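Local coordinates for conserved hypothetical secreted protein (Helicobacter pylori, PDB 4RNZ) that probably acts as a zinc-dependent M23-family endopeptidase that cuts peptidoglycan and so helps determine cell shape, at residues R199-F204 / D223-H228; A247-V252 / R261-H266; L191-K196 / G315-A320. One frame throughout, in Å; residues are numbered along the deposited sequence.

Contact 1: residues R199-F204 / D223-H228; sequences RISSPF and DYAAKH. With ZN (zinc ion), chain B.
The backbone carbonyl oxygen of Asp223 faces three groups of the strand 199-202. The firm bond comes from Ser201 N, 2.9 Å from Asp223 O, bent to 131° at the hydrogen and tilted out of the carbonyl plane. Ile200 CA adds a CH-O contact to the same oxygen, and the Ser201 hydroxyl lies near enough for a weak bond whose proton may be used elsewhere. Because the amide of Asp223 donates to Ser202 O (N to O 2.9 Å, straight at 180° and in the carbonyl plane), both serines face this one aspartate, which makes a classic beta bulge in an antiparallel pairing. Beyond it, Ala225 N is bonded to Arg199 O at 2.9 Å; the small methyl of Ala225 fits close beside that carbonyl.

The carboxylate of Asp223 leaves the sheet on the side of Ser202. Its OD1 binds the zinc ion at 2.0 Å, while OD2, farther from the metal, lies 3.7 Å from Ser202 CB. A water joins OD2 to Ser201 OG, donating to OD2 at 2.9 Å; with chi1 of 55° the hydroxyl stands between its backbone N and carbonyl carbon, turned to the aspartate and this water. On the other face Ile200 and Tyr224 point the same way side by side, Ile200 CG1 resting 4.0 Å from Tyr224 CD1.

His219, His301 and Glu34 complete the zinc site, and Pro203 O accepts a bond from His219 ND1. OD1 is thus the metal ligand and OD2 takes a water bond, while the bulge probably helps to fix the backbone behind them. Through the Ser201 water link and the Pro203 carbonyl, this segment probably acts as second shell to two zinc ligands, with small serines suited to lying close against Asp223.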
ATOM      1  N   ARG A 199      13.717  11.438  20.046  1.00 40.69           N
ATOM      2  CA  ARG A 199      14.387  10.384  19.292  1.00 41.27           C
ATOM      3  C   ARG A 199      13.319   9.516  18.607  1.00 36.87           C
ATOM      4  O   ARG A 199      12.163   9.521  18.991  1.00 36.45           O
ATOM      5  CB  ARG A 199      15.270   9.515  20.218  1.00 43.98           C
ATOM      6  CG  ARG A 199      14.451   8.583  21.083  1.00 46.52           C
ATOM      7  CD  ARG A 199      15.166   8.037  22.312  1.00 53.28           C
ATOM      8  NE  ARG A 199      14.261   7.075  22.937  1.00 57.60           N
ATOM      9  CZ  ARG A 199      14.169   5.791  22.600  1.00 59.82           C
ATOM     10  NH1 ARG A 199      14.969   5.267  21.675  1.00 61.91           N
ATOM     11  NH2 ARG A 199      13.279   5.014  23.211  1.00 65.93           N
ATOM     12  N   ILE A 200      13.730   8.768  17.602  1.00 35.25           N
ATOM     13  CA  ILE A 200      12.869   7.756  17.005  1.00 35.65           C
ATOM     14  C   ILE A 200      12.954   6.551  17.937  1.00 35.89           C
ATOM     15  O   ILE A 200      14.006   5.964  18.061  1.00 37.54           O
ATOM     16  CB  ILE A 200      13.345   7.449  15.577  1.00 36.46           C
ATOM     17  CG1 ILE A 200      13.021   8.667  14.719  1.00 39.54           C
ATOM     18  CG2 ILE A 200      12.722   6.167  15.039  1.00 36.64           C
ATOM     19  CD1 ILE A 200      13.463   8.606  13.276  1.00 41.67           C
ATOM     20  N   SER A 201      11.878   6.231  18.652  1.00 35.11           N
ATOM     21  CA  SER A 201      11.911   5.087  19.593  1.00 36.58           C
ATOM     22  C   SER A 201      11.699   3.742  18.905  1.00 35.92           C
ATOM     23  O   SER A 201      11.990   2.704  19.466  1.00 36.50           O
ATOM     24  CB  SER A 201      10.885   5.258  20.708  1.00 35.48           C
ATOM     25  OG  SER A 201       9.608   5.458  20.159  1.00 37.06           O
ATOM     26  N   SER A 202      11.187   3.747  17.685  1.00 33.88           N
ATOM     27  CA  SER A 202      11.025   2.502  16.965  1.00 35.34           C
ATOM     28  C   SER A 202      10.850   2.794  15.484  1.00 33.44           C
ATOM     29  O   SER A 202       9.865   3.409  15.093  1.00 30.84           O
ATOM     30  CB  SER A 202       9.822   1.717  17.497  1.00 35.48           C
ATOM     31  OG  SER A 202       9.792   0.433  16.901  1.00 40.82           O
ATOM     32  N   PRO A 203      11.818   2.372  14.657  1.00 33.28           N
ATOM     33  CA  PRO A 203      11.677   2.656  13.241  1.00 34.65           C
ATOM     34  C   PRO A 203      10.723   1.681  12.549  1.00 32.02           C
ATOM     35  O   PRO A 203      10.194   0.755  13.161  1.00 32.18           O
ATOM     36  CB  PRO A 203      13.111   2.478  12.716  1.00 35.46           C
ATOM     37  CG  PRO A 203      13.683   1.418  13.591  1.00 37.14           C
ATOM     38  CD  PRO A 203      13.060   1.627  14.950  1.00 36.99           C
ATOM     39  N   PHE A 204      10.523   1.913  11.269  1.00 33.16           N
ATOM     40  CA  PHE A 204       9.730   1.039  10.439  1.00 32.02           C
ATOM     41  C   PHE A 204      10.446  -0.271  10.280  1.00 34.14           C
ATOM     42  O   PHE A 204      11.641  -0.288  10.073  1.00 36.43           O
ATOM     43  CB  PHE A 204       9.546   1.675   9.062  1.00 33.05           C
ATOM     44  CG  PHE A 204       8.681   0.871   8.133  1.00 31.98           C
ATOM     45  CD1 PHE A 204       9.226  -0.152   7.351  1.00 30.84           C
ATOM     46  CD2 PHE A 204       7.319   1.108   8.066  1.00 29.91           C
ATOM     47  CE1 PHE A 204       8.422  -0.898   6.484  1.00 32.68           C
ATOM     48  CE2 PHE A 204       6.502   0.359   7.200  1.00 32.05           C
ATOM     49  CZ  PHE A 204       7.054  -0.639   6.412  1.00 31.92           C
ATOM     50  N   ASP A 223       7.783   5.419  15.229  1.00 30.84           N
ATOM     51  CA  ASP A 223       7.403   5.951  16.535  1.00 31.19           C
ATOM     52  C   ASP A 223       8.368   7.066  16.887  1.00 31.56           C
ATOM     53  O   ASP A 223       9.582   6.857  16.978  1.00 32.32           O
ATOM     54  CB  ASP A 223       7.418   4.860  17.608  1.00 32.93           C
ATOM     55  CG  ASP A 223       6.272   3.887  17.457  1.00 34.29           C
ATOM     56  OD1 ASP A 223       5.337   4.171  16.689  1.00 31.17           O
ATOM     57  OD2 ASP A 223       6.293   2.831  18.102  1.00 34.17           O
ATOM     58  N   TYR A 224       7.813   8.261  17.043  1.00 32.02           N
ATOM     59  CA  TYR A 224       8.600   9.450  17.353  1.00 33.69           C
ATOM     60  C   TYR A 224       8.344   9.754  18.805  1.00 33.36           C
ATOM     61  O   TYR A 224       7.213  10.082  19.162  1.00 33.79           O
ATOM     62  CB  TYR A 224       8.130  10.649  16.549  1.00 30.06           C
ATOM     63  CG  TYR A 224       8.452  10.670  15.063  1.00 30.00           C
ATOM     64  CD1 TYR A 224       9.749  10.889  14.596  1.00 27.66           C
ATOM     65  CD2 TYR A 224       7.429  10.541  14.114  1.00 29.34           C
ATOM     66  CE1 TYR A 224      10.019  10.942  13.240  1.00 27.40           C
ATOM     67  CE2 TYR A 224       7.692  10.602  12.770  1.00 29.92           C
ATOM     68  CZ  TYR A 224       8.985  10.809  12.332  1.00 30.08           C
ATOM     69  OH  TYR A 224       9.219  10.863  10.978  1.00 32.92           O
ATOM     70  N   ALA A 225       9.359   9.601  19.645  1.00 35.23           N
ATOM     71  CA  ALA A 225       9.224   9.993  21.054  1.00 36.63           C
ATOM     72  C   ALA A 225       9.137  11.516  21.111  1.00 34.27           C
ATOM     73  O   ALA A 225       9.953  12.213  20.526  1.00 36.16           O
ATOM     74  CB  ALA A 225      10.398   9.482  21.881  1.00 37.62           C
ATOM     75  N   ALA A 226       8.102  12.022  21.756  1.00 33.64           N
ATOM     76  CA  ALA A 226       7.925  13.447  21.909  1.00 32.89           C
ATOM     77  C   ALA A 226       7.192  13.744  23.188  1.00 34.29           C
ATOM     78  O   ALA A 226       6.517  12.893  23.735  1.00 34.14           O
ATOM     79  CB  ALA A 226       7.140  14.001  20.751  1.00 33.93           C
ATOM     80  N   LYS A 227       7.282  14.988  23.617  1.00 36.46           N
ATOM     81  CA  LYS A 227       6.568  15.461  24.794  1.00 37.59           C
ATOM     82  C   LYS A 227       5.083  15.461  24.592  1.00 35.08           C
ATOM     83  O   LYS A 227       4.569  15.827  23.522  1.00 33.22           O
ATOM     84  CB  LYS A 227       7.021  16.879  25.148  1.00 43.37           C
ATOM     85  CG  LYS A 227       6.249  17.489  26.306  1.00 48.77           C
ATOM     86  CD  LYS A 227       7.006  18.628  26.955  1.00 56.49           C
ATOM     87  CE  LYS A 227       6.347  19.039  28.259  1.00 60.74           C
ATOM     88  NZ  LYS A 227       7.338  19.740  29.116  1.00 66.42           N
ATOM     89  N   HIS A 228       4.373  15.073  25.646  1.00 35.94           N
ATOM     90  CA  HIS A 228       2.922  15.125  25.625  1.00 34.41           C
ATOM     91  C   HIS A 228       2.495  16.544  25.276  1.00 35.67           C
ATOM     92  O   HIS A 228       3.048  17.511  25.814  1.00 32.65           O
ATOM     93  CB  HIS A 228       2.354  14.680  26.979  1.00 38.88           C
ATOM     94  CG  HIS A 228       0.872  14.520  26.971  1.00 39.89           C
ATOM     95  ND1 HIS A 228       0.014  15.583  27.143  1.00 41.51           N
ATOM     96  CD2 HIS A 228       0.091  13.436  26.760  1.00 43.08           C
ATOM     97  CE1 HIS A 228      -1.235  15.161  27.050  1.00 41.39           C
ATOM     98  NE2 HIS A 228      -1.215  13.862  26.813  1.00 43.60           N
TER
HETATM   99 ZN    ZN B 501       4.311   2.594  16.094  1.00 32.61          ZN
HETATM  100  O   HOH W   1       8.147   3.136  20.269  1.00 43.23           O

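Contact 2: residues A247-V252 / R261-H266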
ATOM      1  N   ALA A 247      -8.800   1.312  18.572  1.00 40.40           N
ATOM      2  CA  ALA A 247      -8.141   0.551  19.603  1.00 40.32           C
ATOM      3  C   ALA A 247      -6.732   0.257  19.130  1.00 39.85           C
ATOM      4  O   ALA A 247      -6.559  -0.219  18.018  1.00 41.60           O
ATOM      5  CB  ALA A 247      -8.888  -0.751  19.860  1.00 43.79           C
ATOM      6  N   GLY A 248      -5.736   0.554  19.962  1.00 37.93           N
ATOM      7  CA  GLY A 248      -4.339   0.279  19.639  1.00 39.73           C
ATOM      8  C   GLY A 248      -3.633   1.530  19.114  1.00 38.26           C
ATOM      9  O   GLY A 248      -2.428   1.669  19.264  1.00 40.53           O
ATOM     10  N   TYR A 249      -4.392   2.440  18.521  1.00 39.94           N
ATOM     11  CA  TYR A 249      -3.851   3.721  18.069  1.00 39.00           C
ATOM     12  C   TYR A 249      -4.281   4.886  18.953  1.00 42.26           C
ATOM     13  O   TYR A 249      -3.698   5.974  18.863  1.00 41.16           O
ATOM     14  CB  TYR A 249      -4.338   4.020  16.669  1.00 40.27           C
ATOM     15  CG  TYR A 249      -3.587   3.407  15.522  1.00 39.50           C
ATOM     16  CD1 TYR A 249      -2.245   3.058  15.622  1.00 41.84           C
ATOM     17  CD2 TYR A 249      -4.214   3.261  14.292  1.00 39.68           C
ATOM     18  CE1 TYR A 249      -1.561   2.534  14.542  1.00 44.61           C
ATOM     19  CE2 TYR A 249      -3.548   2.738  13.210  1.00 44.26           C
ATOM     20  CZ  TYR A 249      -2.210   2.378  13.340  1.00 43.19           C
ATOM     21  OH  TYR A 249      -1.519   1.863  12.277  1.00 48.69           O
ATOM     22  N   GLY A 250      -5.308   4.693  19.775  1.00 37.24           N
ATOM     23  CA  GLY A 250      -5.928   5.809  20.466  1.00 36.64           C
ATOM     24  C   GLY A 250      -6.551   6.769  19.473  1.00 36.91           C
ATOM     25  O   GLY A 250      -7.179   6.335  18.497  1.00 38.01           O
ATOM     26  N   LYS A 251      -6.373   8.074  19.696  1.00 36.64           N
ATOM     27  CA  LYS A 251      -6.846   9.072  18.731  1.00 35.50           C
ATOM     28  C   LYS A 251      -5.926   9.119  17.519  1.00 32.46           C
ATOM     29  O   LYS A 251      -4.704   9.191  17.659  1.00 34.30           O
ATOM     30  CB  LYS A 251      -6.945  10.477  19.347  1.00 39.12           C
ATOM     31  CG  LYS A 251      -8.107  10.629  20.310  1.00 41.28           C
ATOM     32  CD  LYS A 251      -8.212  12.021  20.900  1.00 44.63           C
ATOM     33  CE  LYS A 251      -8.939  11.989  22.228  1.00 48.24           C
ATOM     34  NZ  LYS A 251      -9.044  13.373  22.747  1.00 51.57           N
ATOM     35  N   VAL A 252      -6.527   9.116  16.343  1.00 32.36           N
ATOM     36  CA  VAL A 252      -5.782   9.022  15.113  1.00 33.57           C
ATOM     37  C   VAL A 252      -6.455   9.821  13.989  1.00 32.45           C
ATOM     38  O   VAL A 252      -7.685   9.951  13.908  1.00 34.47           O
ATOM     39  CB  VAL A 252      -5.560   7.533  14.745  1.00 35.18           C
ATOM     40  CG1 VAL A 252      -6.878   6.777  14.727  1.00 37.40           C
ATOM     41  CG2 VAL A 252      -4.863   7.397  13.403  1.00 33.74           C
ATOM     42  N   ARG A 261      -1.881   6.840   1.960  1.00 31.26           N
ATOM     43  CA  ARG A 261      -2.616   7.064   3.177  1.00 31.20           C
ATOM     44  C   ARG A 261      -1.601   7.279   4.317  1.00 30.85           C
ATOM     45  O   ARG A 261      -0.705   6.458   4.535  1.00 27.91           O
ATOM     46  CB  ARG A 261      -3.471   5.840   3.433  1.00 33.48           C
ATOM     47  CG  ARG A 261      -4.345   5.832   4.668  1.00 35.90           C
ATOM     48  CD  ARG A 261      -5.103   4.487   4.711  1.00 36.56           C
ATOM     49  NE  ARG A 261      -5.141   4.104   6.084  1.00 40.58           N
ATOM     50  CZ  ARG A 261      -4.572   3.054   6.649  1.00 36.88           C
ATOM     51  NH1 ARG A 261      -3.969   2.074   5.973  1.00 36.54           N
ATOM     52  NH2 ARG A 261      -4.654   2.996   7.955  1.00 37.03           N
ATOM     53  N   LEU A 262      -1.780   8.383   5.039  1.00 29.89           N
ATOM     54  CA  LEU A 262      -0.842   8.813   6.081  1.00 30.19           C
ATOM     55  C   LEU A 262      -1.565   8.782   7.422  1.00 28.94           C
ATOM     56  O   LEU A 262      -2.634   9.359   7.565  1.00 33.18           O
ATOM     57  CB  LEU A 262      -0.286  10.216   5.774  1.00 30.99           C
ATOM     58  CG  LEU A 262       0.561  10.340   4.492  1.00 31.08           C
ATOM     59  CD1 LEU A 262      -0.297  10.709   3.291  1.00 32.34           C
ATOM     60  CD2 LEU A 262       1.656  11.380   4.626  1.00 32.39           C
ATOM     61  N   VAL A 263      -0.963   8.105   8.396  1.00 28.76           N
ATOM     62  CA  VAL A 263      -1.604   7.829   9.689  1.00 29.58           C
ATOM     63  C   VAL A 263      -0.833   8.506  10.813  1.00 27.90           C
ATOM     64  O   VAL A 263       0.366   8.352  10.896  1.00 26.91           O
ATOM     65  CB  VAL A 263      -1.617   6.310   9.925  1.00 29.76           C
ATOM     66  CG1 VAL A 263      -2.011   5.952  11.359  1.00 33.61           C
ATOM     67  CG2 VAL A 263      -2.542   5.646   8.913  1.00 33.31           C
ATOM     68  N   TYR A 264      -1.536   9.220  11.682  1.00 27.36           N
ATOM     69  CA  TYR A 264      -0.940   9.949  12.795  1.00 27.84           C
ATOM     70  C   TYR A 264      -1.661   9.552  14.061  1.00 29.85           C
ATOM     71  O   TYR A 264      -2.773  10.018  14.287  1.00 29.85           O
ATOM     72  CB  TYR A 264      -1.159  11.442  12.584  1.00 29.09           C
ATOM     73  CG  TYR A 264      -0.594  11.967  11.301  1.00 27.44           C
ATOM     74  CD1 TYR A 264      -1.297  11.850  10.116  1.00 26.72           C
ATOM     75  CD2 TYR A 264       0.639  12.592  11.277  1.00 27.92           C
ATOM     76  CE1 TYR A 264      -0.772  12.335   8.918  1.00 27.90           C
ATOM     77  CE2 TYR A 264       1.167  13.083  10.098  1.00 27.82           C
ATOM     78  CZ  TYR A 264       0.453  12.966   8.924  1.00 26.51           C
ATOM     79  OH  TYR A 264       0.995  13.437   7.758  1.00 28.71           O
ATOM     80  N   ALA A 265      -1.039   8.712  14.887  1.00 29.23           N
ATOM     81  CA  ALA A 265      -1.739   8.068  15.995  1.00 31.44           C
ATOM     82  C   ALA A 265      -1.153   8.391  17.367  1.00 31.86           C
ATOM     83  O   ALA A 265      -0.002   8.815  17.496  1.00 29.64           O
ATOM     84  CB  ALA A 265      -1.767   6.551  15.793  1.00 31.50           C
ATOM     85  N   HIS A 266      -1.986   8.110  18.368  1.00 30.91           N
ATOM     86  CA  HIS A 266      -1.754   8.340  19.777  1.00 33.05           C
ATOM     87  C   HIS A 266      -1.906   9.809  20.168  1.00 33.67           C
ATOM     88  O   HIS A 266      -1.243  10.267  21.077  1.00 37.82           O
ATOM     89  CB  HIS A 266      -0.392   7.794  20.228  1.00 34.85           C
ATOM     90  CG  HIS A 266      -0.212   6.334  19.949  1.00 37.06           C
ATOM     91  ND1 HIS A 266      -0.970   5.363  20.562  1.00 38.69           N
ATOM     92  CD2 HIS A 266       0.623   5.681  19.108  1.00 38.03           C
ATOM     93  CE1 HIS A 266      -0.607   4.176  20.115  1.00 38.75           C
ATOM     94  NE2 HIS A 266       0.353   4.344  19.227  1.00 37.91           N
TER
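Beside the zinc site of the M23 domain, the loop that leads into strand 252-257 folds over the end of strand 260-267. His266 N makes a weak, bent bond to Tyr249 O at 2.8 Å. Farther along, Val252 CA approaches Tyr264 O at 3.3 Å and Ala265 CA approaches Lys251 O, both as CH-O contacts between the two segments. Gly248 suits the turn because its positive phi (99°) would press a side chain on the preceding carbonyl; Tyr249 and Gly250 form a classic bulge opposite Lys246.

The side chains form an apolar layer. The ring of Tyr249 runs past Ala265, whose CB is 3.5 Å from Tyr249 CD1, and reaches Val263, with Tyr249 CE2 4.0 Å from Val263 CG1; the two side chains cross at about a right angle. Val252 packs against Val263 and Ala265 from the neighbouring strand: CG2, anti to the backbone N, lies 3.8 Å from Val263 CG1 and also touches Ala265 CB. A methyl at 265 suits the close passage of the ring, and beta-branched valines suit the strands. The tyrosine hydroxyl bonds Glu38.

His266 turns its ring toward the loop, CE1 3.2 Å from Gly248 O. With ND1 bonded to Thr292 O and NE2 to Glu34 OE1, the rotation of the imidazole is fixed, and His266 probably helps to position Glu34, whose other carboxylate oxygen, OE2, binds zinc.

Contact 3: residues L191-K196 / G315-A320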
ATOM      1  N   LEU A 191       7.733  14.374   1.759  1.00 28.32           N
ATOM      2  CA  LEU A 191       7.093  14.446   3.053  1.00 29.58           C
ATOM      3  C   LEU A 191       7.981  15.184   4.046  1.00 30.88           C
ATOM      4  O   LEU A 191       9.194  15.179   3.920  1.00 31.46           O
ATOM      5  CB  LEU A 191       6.822  13.041   3.576  1.00 28.70           C
ATOM      6  CG  LEU A 191       5.879  12.170   2.762  1.00 28.25           C
ATOM      7  CD1 LEU A 191       5.652  10.881   3.531  1.00 30.02           C
ATOM      8  CD2 LEU A 191       4.579  12.910   2.509  1.00 27.93           C
ATOM      9  N   GLU A 192       7.361  15.797   5.037  1.00 33.05           N
ATOM     10  CA  GLU A 192       8.087  16.507   6.100  1.00 34.76           C
ATOM     11  C   GLU A 192       7.838  15.790   7.400  1.00 31.89           C
ATOM     12  O   GLU A 192       6.740  15.312   7.647  1.00 30.73           O
ATOM     13  CB  GLU A 192       7.562  17.929   6.250  1.00 36.14           C
ATOM     14  CG  GLU A 192       8.046  18.856   5.169  1.00 40.42           C
ATOM     15  CD  GLU A 192       7.518  20.271   5.307  1.00 42.75           C
ATOM     16  OE1 GLU A 192       6.673  20.563   6.200  1.00 40.64           O
ATOM     17  OE2 GLU A 192       7.957  21.115   4.494  1.00 46.24           O
ATOM     18  N   THR A 193       8.858  15.732   8.238  1.00 30.65           N
ATOM     19  CA  THR A 193       8.734  15.175   9.556  1.00 28.97           C
ATOM     20  C   THR A 193       7.634  15.930  10.304  1.00 28.54           C
ATOM     21  O   THR A 193       7.677  17.138  10.362  1.00 27.41           O
ATOM     22  CB  THR A 193      10.060  15.334  10.287  1.00 29.67           C
ATOM     23  OG1 THR A 193      11.064  14.612   9.576  1.00 30.21           O
ATOM     24  CG2 THR A 193       9.961  14.815  11.673  1.00 29.24           C
ATOM     25  N   PRO A 194       6.633  15.204  10.857  1.00 27.08           N
ATOM     26  CA  PRO A 194       5.396  15.824  11.341  1.00 29.71           C
ATOM     27  C   PRO A 194       5.400  16.280  12.790  1.00 29.46           C
ATOM     28  O   PRO A 194       4.380  16.768  13.256  1.00 28.47           O
ATOM     29  CB  PRO A 194       4.359  14.699  11.180  1.00 29.92           C
ATOM     30  CG  PRO A 194       5.135  13.450  11.352  1.00 29.73           C
ATOM     31  CD  PRO A 194       6.522  13.734  10.808  1.00 27.38           C
ATOM     32  N   VAL A 195       6.516  16.112  13.496  1.00 30.14           N
ATOM     33  CA  VAL A 195       6.575  16.428  14.932  1.00 30.99           C
ATOM     34  C   VAL A 195       8.019  16.721  15.328  1.00 30.82           C
ATOM     35  O   VAL A 195       8.962  16.305  14.626  1.00 29.16           O
ATOM     36  CB  VAL A 195       6.024  15.255  15.777  1.00 32.97           C
ATOM     37  CG1 VAL A 195       6.978  14.063  15.767  1.00 31.62           C
ATOM     38  CG2 VAL A 195       5.729  15.679  17.202  1.00 33.24           C
ATOM     39  N   LYS A 196       8.205  17.480  16.406  1.00 30.07           N
ATOM     40  CA  LYS A 196       9.544  17.650  16.953  1.00 31.29           C
ATOM     41  C   LYS A 196       9.793  16.493  17.894  1.00 32.40           C
ATOM     42  O   LYS A 196       9.216  16.423  18.952  1.00 36.30           O
ATOM     43  CB  LYS A 196       9.689  18.969  17.725  1.00 30.95           C
ATOM     44  CG  LYS A 196      11.149  19.273  18.040  1.00 31.05           C
ATOM     45  CD  LYS A 196      11.791  19.979  16.859  1.00 32.91           C
ATOM     46  CE  LYS A 196      13.299  20.230  17.029  1.00 35.30           C
ATOM     47  NZ  LYS A 196      13.748  21.045  15.855  1.00 37.24           N
ATOM     48  N   GLY A 315      11.823   6.937   4.038  1.00 34.64           N
ATOM     49  CA  GLY A 315      12.184   6.954   2.631  1.00 33.44           C
ATOM     50  C   GLY A 315      11.659   8.127   1.840  1.00 33.16           C
ATOM     51  O   GLY A 315      12.215   8.460   0.792  1.00 33.85           O
ATOM     52  N   TYR A 316      10.586   8.762   2.307  1.00 30.51           N
ATOM     53  CA  TYR A 316      10.007   9.904   1.603  1.00 31.80           C
ATOM     54  C   TYR A 316      10.279  11.233   2.274  1.00 32.50           C
ATOM     55  O   TYR A 316       9.810  12.279   1.782  1.00 31.71           O
ATOM     56  CB  TYR A 316       8.496   9.783   1.556  1.00 33.80           C
ATOM     57  CG  TYR A 316       7.939   8.826   0.556  1.00 36.95           C
ATOM     58  CD1 TYR A 316       7.834   9.181  -0.799  1.00 39.10           C
ATOM     59  CD2 TYR A 316       7.450   7.593   0.960  1.00 41.07           C
ATOM     60  CE1 TYR A 316       7.284   8.306  -1.723  1.00 39.93           C
ATOM     61  CE2 TYR A 316       6.896   6.716   0.050  1.00 42.92           C
ATOM     62  CZ  TYR A 316       6.809   7.076  -1.289  1.00 42.42           C
ATOM     63  OH  TYR A 316       6.253   6.183  -2.181  1.00 44.26           O
ATOM     64  N   ILE A 317      10.942  11.215   3.427  1.00 33.18           N
ATOM     65  CA  ILE A 317      11.314  12.485   4.053  1.00 37.26           C
ATOM     66  C   ILE A 317      12.685  12.884   3.530  1.00 40.79           C
ATOM     67  O   ILE A 317      13.674  12.261   3.836  1.00 40.09           O
ATOM     68  CB  ILE A 317      11.267  12.394   5.576  1.00 38.95           C
ATOM     69  CG1 ILE A 317       9.803  12.181   5.990  1.00 40.02           C
ATOM     70  CG2 ILE A 317      11.823  13.667   6.202  1.00 38.72           C
ATOM     71  CD1 ILE A 317       9.571  12.022   7.468  1.00 40.71           C
ATOM     72  N   ARG A 318      12.695  13.859   2.654  1.00 46.72           N
ATOM     73  CA  ARG A 318      13.866  14.265   1.906  1.00 56.37           C
ATOM     74  C   ARG A 318      13.514  15.585   1.283  1.00 59.30           C
ATOM     75  O   ARG A 318      12.365  15.930   1.237  1.00 61.51           O
ATOM     76  CB  ARG A 318      14.165  13.270   0.794  1.00 59.63           C
ATOM     77  CG  ARG A 318      13.170  13.290  -0.364  1.00 66.94           C
ATOM     78  CD  ARG A 318      12.815  11.894  -0.843  1.00 75.09           C
ATOM     79  NE  ARG A 318      11.539  11.812  -1.559  1.00 78.69           N
ATOM     80  CZ  ARG A 318      11.113  10.699  -2.150  1.00 82.28           C
ATOM     81  NH1 ARG A 318      11.865   9.621  -2.092  1.00 77.02           N
ATOM     82  NH2 ARG A 318       9.958  10.660  -2.810  1.00 79.82           N
ATOM     83  N   THR A 319      14.490  16.284   0.736  1.00 65.14           N
ATOM     84  CA  THR A 319      14.234  17.562   0.088  1.00 68.99           C
ATOM     85  C   THR A 319      14.287  17.476  -1.412  1.00 67.14           C
ATOM     86  O   THR A 319      13.681  18.259  -2.109  1.00 63.77           O
ATOM     87  CB  THR A 319      15.260  18.607   0.510  1.00 71.04           C
ATOM     88  OG1 THR A 319      15.390  18.599   1.927  1.00 75.48           O
ATOM     89  CG2 THR A 319      14.805  19.929   0.070  1.00 74.33           C
ATOM     90  N   ALA A 320      15.051  16.517  -1.894  1.00 70.09           N
ATOM     91  CA  ALA A 320      15.135  16.246  -3.304  1.00 70.89           C
ATOM     92  C   ALA A 320      14.654  14.864  -3.618  1.00 68.14           C
ATOM     93  O   ALA A 320      14.591  14.020  -2.773  1.00 64.95           O
ATOM     94  CB  ALA A 320      16.563  16.372  -3.767  1.00 72.74           C
TER
HETATM   95  O   HOH W   2      11.516  16.836   4.164  1.00 37.40           O
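Ile317 sets CG1 anti to its carbonyl carbon (chi1 -66°), which lays that atom beside Leu191 CB, 3.9 Å away. Leu191 takes a similar first torsion (-62°) and an extended second one (-175°), and together they carry its CD1 to Tyr316 CB at 3.6 Å, so the leucine lies against the root of the tyrosine while the ring itself leads off toward His177. Ile317 also spans the distance to Thr193: its CG2 is 3.6 Å from Thr193 OG1, and its CD1 sits near the same oxygen, the two side chains crossing at about a right angle. A branched isoleucine can thus cover two residues of the partner at once.

Backbone groups pin this packing. Leu191 N donates to Tyr316 O at 3.0 Å, and the leucine carbonyl oxygen returns the contact through a CH-O approach from Ile317 CA at 3.4 Å. Leu191 O also accepts from a water at 2.9 Å, which donates a second, longer bond to Arg318 O and so bridges the two segments.

The poorly ordered Arg318 forms a salt bridge with Glu185; Leu191 meets Leu262 and Ile317 meets Tyr224. Neither segment is a regular strand or helix: the arrangement is plain loop-to-loop packing, joining the chain that leads into strand 199-202 to the one that leaves the M23 sheet for helix 326-348.

How the contacts relate
Contacts 1 and 2 reach the same antiparallel sheet from different places, their centres 14 Å apart and nearest atoms about 6 Å apart, and they converge on the zinc ion: contact 1 supplies a ligand, and contact 2 brings a histidine side chain to about 5 Å from the metal. Contact 3 stands farther off, with the side chain of Ile317 about 14 Å from the zinc. It closes a long loop of chain in which the other two are nested, and touches both: Tyr224 OH lies 3.7 Å from Ile317 CD1, and Tyr264 CE2 is 3.7 Å from Pro194 CB. The two tyrosines thereby link the loop packing to the metal-bearing sheet.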